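Local atomic coordinates of putative prolyl-tRNA synthetase (Leishmania major, PDB entry 5XIL), a protein that probably charges the proline transfer RNA with L-proline at the expense of ATP, the piece here holding the class II catalytic core, anticodon-binding domain and zinc-carrying C-terminal domain. Residues 403-406 with 407-411; 16-19 with 20-24; 382-385 with 386-389; 171-174 with 175-179. One frame throughout, in Å; residues are numbered along the deposited sequence.

Interaction 1 (403-406 with 407-411); sequences YARA and KETME
The aliphatic chain of Lys407 overlaps the ring of Tyr403 one helical turn earlier. Its CB lies above one face, displaced toward the rim, and the chain then slants across the phenol until CD comes 3.8 Å from CE2 of Tyr403. Lys407 leaves the backbone with CG anti to N (chi1 -169°) and stays extended to CE, where a bend at the last torsion (chi4 70°) turns the ammonium group. NZ is thereby brought 3.3 Å from OE2 of Glu411, a salt bridge one turn onward. A water close to Tyr403 OH also receives a weak bond, 3.4 Å, from Lys407 NZ, linking the lysine to the phenol.

Around the helix, Arg405 NH1 approaches Glu408 OE1 at 3.3 Å in a second salt bridge. The guanidinium and carboxylate planes stand 75° apart, so the two groups do not make a flat, two-pronged pair. Thr409 OG1 lies over one face of the guanidinium, near its rim, and is 3.1 Å from Arg405 O; that carbonyl also accepts Thr409 N. Main-chain bonds from Lys407, Glu408 and Met410 continue the regular turn.

Tyr403, Ala406 and Met410 rest on Pro193. The Thr409 side chain touches Glu219, and Thr409 O bonds His413 ND1; Glu219 and His413 are both at a bound magnesium ion. The charge pairs are long and lie largely at the surface, so each probably contributes modestly, while the tyrosine gives the lysine methylenes an apolar surface and its ammonium end remains in polar company.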
# COMPACT_ATOMS: atom_id res chain seq x y z
N TYR A 403 -6.06 11.37 23.00
CA TYR A 403 -4.90 10.61 23.50
C TYR A 403 -4.81 10.82 25.00
O TYR A 403 -4.68 9.85 25.77
CB TYR A 403 -3.63 10.98 22.79
CG TYR A 403 -2.45 10.28 23.36
CD1 TYR A 403 -2.23 8.92 23.10
CD2 TYR A 403 -1.62 10.91 24.27
CE1 TYR A 403 -1.17 8.24 23.71
CE2 TYR A 403 -0.61 10.23 24.93
CZ TYR A 403 -0.37 8.89 24.60
OH TYR A 403 0.64 8.21 25.20
N ALA A 404 -4.92 12.08 25.42
CA ALA A 404 -4.81 12.41 26.85
C ALA A 404 -5.86 11.75 27.70
O ALA A 404 -5.54 11.20 28.78
CB ALA A 404 -4.76 13.98 27.07
N ARG A 405 -7.11 11.73 27.24
CA ARG A 405 -8.19 11.17 27.95
C ARG A 405 -7.97 9.61 28.06
O ARG A 405 -8.17 9.03 29.13
CB ARG A 405 -9.51 11.44 27.25
CG ARG A 405 -10.73 10.68 27.73
CD ARG A 405 -11.32 11.31 28.99
NE ARG A 405 -12.43 10.52 29.56
CZ ARG A 405 -12.81 10.55 30.84
NH1 ARG A 405 -12.18 11.33 31.71
NH2 ARG A 405 -13.82 9.78 31.27
N ALA A 406 -7.60 8.99 26.97
CA ALA A 406 -7.31 7.55 26.96
C ALA A 406 -6.14 7.21 27.85
O ALA A 406 -6.25 6.25 28.61
CB ALA A 406 -7.09 7.05 25.55
N LYS A 407 -5.07 7.99 27.82
CA LYS A 407 -3.89 7.75 28.66
C LYS A 407 -4.25 7.80 30.18
O LYS A 407 -3.78 6.95 31.00
CB LYS A 407 -2.79 8.72 28.31
CG LYS A 407 -1.45 8.42 28.92
CD LYS A 407 -0.44 9.52 28.65
CE LYS A 407 0.81 9.39 29.54
NZ LYS A 407 1.57 8.20 29.07
N GLU A 408 -5.05 8.79 30.54
CA GLU A 408 -5.56 8.98 31.92
C GLU A 408 -6.41 7.79 32.39
O GLU A 408 -6.26 7.29 33.52
CB GLU A 408 -6.43 10.26 32.03
CG GLU A 408 -7.08 10.43 33.39
CD GLU A 408 -8.05 11.63 33.49
OE1 GLU A 408 -9.27 11.44 33.27
OE2 GLU A 408 -7.58 12.74 33.80
N THR A 409 -7.33 7.36 31.57
CA THR A 409 -8.10 6.22 31.84
C THR A 409 -7.16 4.96 32.08
O THR A 409 -7.36 4.18 33.07
CB THR A 409 -9.09 6.02 30.71
OG1 THR A 409 -10.01 7.14 30.69
CG2 THR A 409 -9.81 4.76 30.89
N MET A 410 -6.18 4.78 31.20
CA MET A 410 -5.24 3.71 31.29
C MET A 410 -4.50 3.73 32.56
O MET A 410 -4.45 2.68 33.25
CB MET A 410 -4.30 3.65 30.06
CG MET A 410 -3.23 2.52 30.13
SD MET A 410 -1.98 2.58 28.82
CE MET A 410 -1.00 3.98 29.33
N GLU A 411 -3.90 4.88 32.90
CA GLU A 411 -3.11 4.98 34.09
C GLU A 411 -3.93 4.80 35.34
O GLU A 411 -3.43 4.19 36.31
CB GLU A 411 -2.32 6.28 34.09
CG GLU A 411 -1.23 6.30 33.03
CD GLU A 411 -0.57 7.64 32.84
OE1 GLU A 411 -1.09 8.67 33.30
OE2 GLU A 411 0.48 7.64 32.18
O HOH W 1 2.44 9.63 26.07

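Interaction 2 (16-19 with 20-24); sequences WYID and VITKA
Asp19, Val20 and Ile21 carry most of this helical contact, each meeting a residue four positions away. Asp19 reaches forward to Lys23, whose chain is extended throughout beyond CG and passes beside the carboxylate before NZ closes a 2.9 Å salt bridge to OD2. The ammonium arrives on the syn side of OD2, 18° out of the carboxylate plane. Both charged ends have further partners near the N terminus: Asp19 OD2 accepts Ala6 N, and Lys23 NZ donates to Gly4 O. The other oxygen, OD1, takes a bond from a water that also lies next to Thr22 OG1.

Val20 and Ile21 reach back to aromatic rings. Val20 sets CG2 anti to its carbonyl carbon, which places this methyl over the five-membered ring of Trp16, 3.9 Å from its centroid, in a CH-pi contact. Ile21 does the same with its own CG2, 4.2 Å from the centroid of the Tyr17 ring and 12° off the normal, almost straight above the centre. The indole NH of Trp16 bonds Asp278 O and the hydroxyl of Tyr17 bonds Pro149 O, ties that help fix the rings under these methyls.

On the more exposed side, Thr22 OG1 stands 2.9 Å from Ile18 O and equally far from Asp19 O. Helix 13-23 ends here as an amphipathic helix built on i to i+4 pairs, bonded through Asp19 and Lys23 to residues near the N terminus and packed on helix 267-276 through Tyr17 and Ile21.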
# COMPACT_ATOMS: atom_id res chain seq x y z
N TRP A 16 -22.71 -3.52 22.09
CA TRP A 16 -22.33 -2.17 21.76
C TRP A 16 -21.38 -2.19 20.54
O TRP A 16 -21.59 -1.45 19.59
CB TRP A 16 -21.63 -1.55 22.95
CG TRP A 16 -21.02 -0.25 22.61
CD1 TRP A 16 -21.64 0.96 22.64
CD2 TRP A 16 -19.66 0.00 22.24
NE1 TRP A 16 -20.78 1.96 22.29
CE2 TRP A 16 -19.56 1.40 22.00
CE3 TRP A 16 -18.55 -0.80 22.08
CZ2 TRP A 16 -18.35 2.02 21.60
CZ3 TRP A 16 -17.36 -0.20 21.68
CH2 TRP A 16 -17.28 1.21 21.42
N TYR A 17 -20.37 -3.05 20.61
CA TYR A 17 -19.29 -3.02 19.59
C TYR A 17 -19.90 -3.42 18.25
O TYR A 17 -19.65 -2.78 17.24
CB TYR A 17 -18.25 -4.03 19.99
CG TYR A 17 -17.06 -4.15 19.08
CD1 TYR A 17 -16.09 -3.18 19.07
CD2 TYR A 17 -16.86 -5.26 18.31
CE1 TYR A 17 -15.00 -3.29 18.24
CE2 TYR A 17 -15.76 -5.40 17.49
CZ TYR A 17 -14.83 -4.38 17.47
OH TYR A 17 -13.74 -4.56 16.65
N ILE A 18 -20.67 -4.53 18.22
CA ILE A 18 -21.33 -4.92 16.99
C ILE A 18 -22.25 -3.86 16.42
O ILE A 18 -22.21 -3.63 15.22
CB ILE A 18 -22.13 -6.22 17.17
CG1 ILE A 18 -21.20 -7.36 17.28
CG2 ILE A 18 -23.02 -6.49 15.98
CD1 ILE A 18 -21.81 -8.48 18.07
N ASP A 19 -23.01 -3.17 17.24
CA ASP A 19 -23.91 -2.12 16.80
C ASP A 19 -23.07 -0.95 16.23
O ASP A 19 -23.39 -0.37 15.21
CB ASP A 19 -24.82 -1.61 17.95
CG ASP A 19 -26.12 -0.94 17.46
OD1 ASP A 19 -26.68 -1.41 16.47
OD2 ASP A 19 -26.60 0.10 18.07
N VAL A 20 -21.98 -0.63 16.89
CA VAL A 20 -21.18 0.46 16.36
C VAL A 20 -20.59 0.15 15.02
O VAL A 20 -20.65 1.01 14.15
CB VAL A 20 -20.09 0.86 17.35
CG1 VAL A 20 -18.98 1.70 16.69
CG2 VAL A 20 -20.76 1.51 18.52
N ILE A 21 -19.93 -0.97 14.88
CA ILE A 21 -19.17 -1.24 13.68
C ILE A 21 -20.14 -1.36 12.47
O ILE A 21 -19.79 -0.99 11.38
CB ILE A 21 -18.23 -2.40 13.79
CG1 ILE A 21 -18.97 -3.70 13.93
CG2 ILE A 21 -17.20 -2.20 14.90
CD1 ILE A 21 -18.06 -4.87 14.11
N THR A 22 -21.36 -1.79 12.73
CA THR A 22 -22.38 -1.91 11.68
C THR A 22 -22.98 -0.57 11.30
O THR A 22 -22.98 -0.22 10.15
CB THR A 22 -23.49 -2.91 12.08
OG1 THR A 22 -24.04 -2.52 13.33
CG2 THR A 22 -22.94 -4.23 12.31
N LYS A 23 -23.45 0.20 12.29
CA LYS A 23 -24.07 1.51 12.07
C LYS A 23 -23.08 2.53 11.56
O LYS A 23 -23.44 3.36 10.79
CB LYS A 23 -24.78 2.02 13.35
CG LYS A 23 -26.13 1.37 13.61
CD LYS A 23 -26.64 1.84 14.96
CE LYS A 23 -28.13 1.62 15.19
NZ LYS A 23 -28.45 1.88 16.65
N ALA A 24 -21.80 2.41 11.91
CA ALA A 24 -20.77 3.35 11.42
C ALA A 24 -20.25 2.93 10.05
O ALA A 24 -19.37 3.59 9.50
CB ALA A 24 -19.62 3.46 12.41
O HOH W 2 -26.38 -2.19 13.85

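Interaction 3 (382-385 with 386-389); sequences AWDA and QTPA
Gln386 meets Asp384 through its backbone: its amide N donates to OD1 of Asp384 at 2.9 Å. The donor comes to the anti side of that oxygen, 24° out of the carboxylate plane. Asp384 can fold back in this way because its CG sits between its own N and carbonyl carbon (chi1 58°).

Thr387 follows and is the hub of the turn. Its N bonds Asp384 O at 3.1 Å, closing a type I beta turn from Asp384, though the donor stands well above the carbonyl plane. Its OG1 accepts Asp384 N at 2.8 Å in a nearly straight bond (169°). The same buried oxygen is 2.7 Å from Ala382 O and lies at the edge of the Trp383 indole, near CD1. Trp383 itself faces inward, its NE1 bonded to Glu322 and its ring in a cation-pi contact with Arg366, while Thr387 touches Leu323 and Leu368.

Pro388, which has no amide hydrogen to give, brings CD to 3.8 Å from Ala385 O. At Ala389 the chain NH and Ala385 O are joined through a water, which donates to the carbonyl at 2.9 Å and accepts the amide at 3.0 Å.

Asp384 and Thr387 form a capping box, in which Thr387 OG1 takes Asp384 N while the Asp384 carboxylate caps Gln386 N; it joins edge strand 378-382 of the anticodon-binding domain to the beginning of helix 387-412.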
# COMPACT_ATOMS: atom_id res chain seq x y z
N ALA A 382 -14.24 31.50 12.85
CA ALA A 382 -14.38 32.56 11.81
C ALA A 382 -14.22 31.97 10.42
O ALA A 382 -13.32 31.11 10.17
CB ALA A 382 -13.34 33.66 12.05
N TRP A 383 -15.07 32.41 9.49
CA TRP A 383 -15.01 31.98 8.14
C TRP A 383 -14.36 33.02 7.29
O TRP A 383 -14.99 34.05 6.96
CB TRP A 383 -16.37 31.62 7.64
CG TRP A 383 -16.37 30.98 6.30
CD1 TRP A 383 -15.30 30.59 5.55
CD2 TRP A 383 -17.51 30.60 5.57
NE1 TRP A 383 -15.71 30.04 4.38
CE2 TRP A 383 -17.07 29.98 4.39
CE3 TRP A 383 -18.87 30.71 5.80
CZ2 TRP A 383 -17.94 29.53 3.40
CZ3 TRP A 383 -19.73 30.22 4.86
CH2 TRP A 383 -19.27 29.65 3.66
N ASP A 384 -13.10 32.77 6.98
CA ASP A 384 -12.20 33.71 6.31
C ASP A 384 -10.99 32.93 5.80
O ASP A 384 -11.02 31.68 5.75
CB ASP A 384 -11.85 34.89 7.26
CG ASP A 384 -11.19 34.43 8.57
OD1 ASP A 384 -10.39 33.45 8.60
OD2 ASP A 384 -11.47 35.07 9.57
N ALA A 385 -9.94 33.65 5.38
CA ALA A 385 -8.71 33.08 4.86
C ALA A 385 -7.99 32.08 5.83
O ALA A 385 -7.18 31.26 5.40
CB ALA A 385 -7.72 34.19 4.47
N GLN A 386 -8.25 32.24 7.10
CA GLN A 386 -7.57 31.46 8.14
C GLN A 386 -8.32 30.20 8.51
O GLN A 386 -7.80 29.39 9.31
CB GLN A 386 -7.42 32.27 9.41
CG GLN A 386 -6.25 33.21 9.38
CD GLN A 386 -6.53 34.42 8.51
OE1 GLN A 386 -7.58 35.09 8.66
NE2 GLN A 386 -5.62 34.73 7.62
N THR A 387 -9.52 30.02 7.95
CA THR A 387 -10.38 28.92 8.38
C THR A 387 -9.69 27.49 8.21
O THR A 387 -9.74 26.68 9.14
CB THR A 387 -11.74 28.93 7.67
OG1 THR A 387 -12.37 30.22 7.80
CG2 THR A 387 -12.68 27.83 8.23
N PRO A 388 -9.14 27.19 7.04
CA PRO A 388 -8.52 25.87 6.92
C PRO A 388 -7.41 25.59 7.96
O PRO A 388 -7.37 24.49 8.57
CB PRO A 388 -8.06 25.81 5.46
CG PRO A 388 -8.85 26.89 4.75
CD PRO A 388 -9.06 27.94 5.77
N ALA A 389 -6.53 26.56 8.23
CA ALA A 389 -5.53 26.35 9.24
C ALA A 389 -6.15 26.23 10.59
O ALA A 389 -5.65 25.48 11.44
CB ALA A 389 -4.44 27.47 9.24
O HOH W 3 -5.85 28.95 6.47

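Interaction 4 (171-174 with 175-179); sequences CAKE and VLEIL
Lys173 and Glu177 pair one turn apart by converging from different torsions. The lysine starts with CG anti to its backbone N (chi1 167°), runs straight to CE and then bends at its last torsion (chi4 -60°), which swings NZ over Glu177. The glutamate sets CG beside its own backbone N, anti to the carbonyl carbon, and continues extended back along the helix. NZ meets OE2 at 2.6 Å, a short salt bridge, coming from above the carboxylate plane, 37° out of it. The other oxygen, OE1, lies 3.5 Å from CA of Glu174.

Glu174 lies alongside Ile178, the two side chains pointing the same way, with CG of the glutamate 4.1 Å from CG1 of the isoleucine. Extended beyond CG, Glu174 carries its carboxylate away from Glu177 to Arg132 in a salt bridge and to Trp165 and Asn260 by hydrogen bonds. Val175 turns CG2 back to 3.4 Å from Cys171 O, beside the Cys171 O to Val175 N bond. The next main-chain link is poorer, since Leu176 N bonds Ala172 O only weakly, at 3.5 Å.

Cys171, Val175 and Ile178 pack on strands 223-234 and 253-265 of the class II core. The two glutamates thus play different parts: Glu177 is balanced by a lysine toward the surface, whereas buried Glu174 has an arginine and two neutral donors, which probably keep it ionised.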
# COMPACT_ATOMS: atom_id res chain seq x y z
N CYS A 171 20.59 -6.99 15.61
CA CYS A 171 19.28 -7.64 15.62
C CYS A 171 18.44 -7.08 16.79
O CYS A 171 17.32 -6.63 16.56
CB CYS A 171 19.49 -9.13 15.72
SG CYS A 171 17.98 -10.13 15.80
N ALA A 172 19.03 -7.01 17.99
CA ALA A 172 18.37 -6.48 19.19
C ALA A 172 17.97 -5.05 19.04
O ALA A 172 16.87 -4.64 19.51
CB ALA A 172 19.23 -6.61 20.44
N LYS A 173 18.82 -4.26 18.40
CA LYS A 173 18.53 -2.86 18.21
C LYS A 173 17.32 -2.68 17.27
O LYS A 173 16.45 -1.89 17.59
CB LYS A 173 19.75 -2.12 17.68
CG LYS A 173 19.53 -0.71 17.14
CD LYS A 173 20.91 -0.11 16.84
CE LYS A 173 20.86 1.34 16.36
NZ LYS A 173 20.04 1.36 15.12
N GLU A 174 17.23 -3.48 16.22
CA GLU A 174 16.12 -3.34 15.26
C GLU A 174 14.79 -3.78 15.89
O GLU A 174 13.73 -3.23 15.59
CB GLU A 174 16.39 -4.15 14.03
CG GLU A 174 15.36 -3.89 12.91
CD GLU A 174 15.59 -4.74 11.68
OE1 GLU A 174 15.89 -5.98 11.78
OE2 GLU A 174 15.45 -4.16 10.59
N VAL A 175 14.87 -4.83 16.70
CA VAL A 175 13.70 -5.32 17.45
C VAL A 175 12.98 -4.17 18.16
O VAL A 175 11.76 -4.02 18.05
CB VAL A 175 14.12 -6.39 18.46
CG1 VAL A 175 13.02 -6.59 19.49
CG2 VAL A 175 14.37 -7.72 17.76
N LEU A 176 13.74 -3.31 18.83
CA LEU A 176 13.19 -2.18 19.55
C LEU A 176 12.85 -1.00 18.65
O LEU A 176 11.94 -0.26 18.97
CB LEU A 176 14.10 -1.75 20.68
CG LEU A 176 14.36 -2.74 21.80
CD1 LEU A 176 15.46 -2.32 22.76
CD2 LEU A 176 13.07 -2.93 22.58
N GLU A 177 13.56 -0.82 17.56
CA GLU A 177 13.20 0.20 16.59
C GLU A 177 11.81 -0.08 16.02
O GLU A 177 10.99 0.85 15.88
CB GLU A 177 14.21 0.35 15.47
CG GLU A 177 15.48 1.10 15.94
CD GLU A 177 16.64 0.95 14.95
OE1 GLU A 177 16.74 -0.02 14.17
OE2 GLU A 177 17.52 1.81 14.98
N ILE A 178 11.59 -1.33 15.72
CA ILE A 178 10.34 -1.76 15.16
C ILE A 178 9.23 -1.62 16.20
O ILE A 178 8.14 -1.12 15.88
CB ILE A 178 10.43 -3.22 14.61
CG1 ILE A 178 11.32 -3.29 13.36
CG2 ILE A 178 9.03 -3.79 14.34
CD1 ILE A 178 10.75 -2.61 12.13
N LEU A 179 9.52 -2.01 17.44
CA LEU A 179 8.57 -1.79 18.51
C LEU A 179 8.18 -0.34 18.67
O LEU A 179 6.99 -0.06 18.82
CB LEU A 179 9.07 -2.35 19.87
CG LEU A 179 7.95 -2.45 20.92
CD1 LEU A 179 7.03 -3.58 20.58
CD2 LEU A 179 8.53 -2.62 22.31

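All four are local contacts within helices or at a helix start. Along the chain they run interaction 2 (helix 13-23), interaction 4 (helix 168-189), interaction 3 and interaction 1. The last two share helix 387-412: interaction 3 stands where it begins, within the anticodon-binding domain, and interaction 1 close to its far end, with centres about 31 Å apart. That helix therefore leads from the anticodon-binding domain toward the magnesium site of Glu219 and His413. Interaction 2 lies nearest to interaction 1, about 23 Å between centres, while interaction 4, on the class II core, is about 43 Å from interaction 3. None touches another; interactions 3 and 4 lie in different domains.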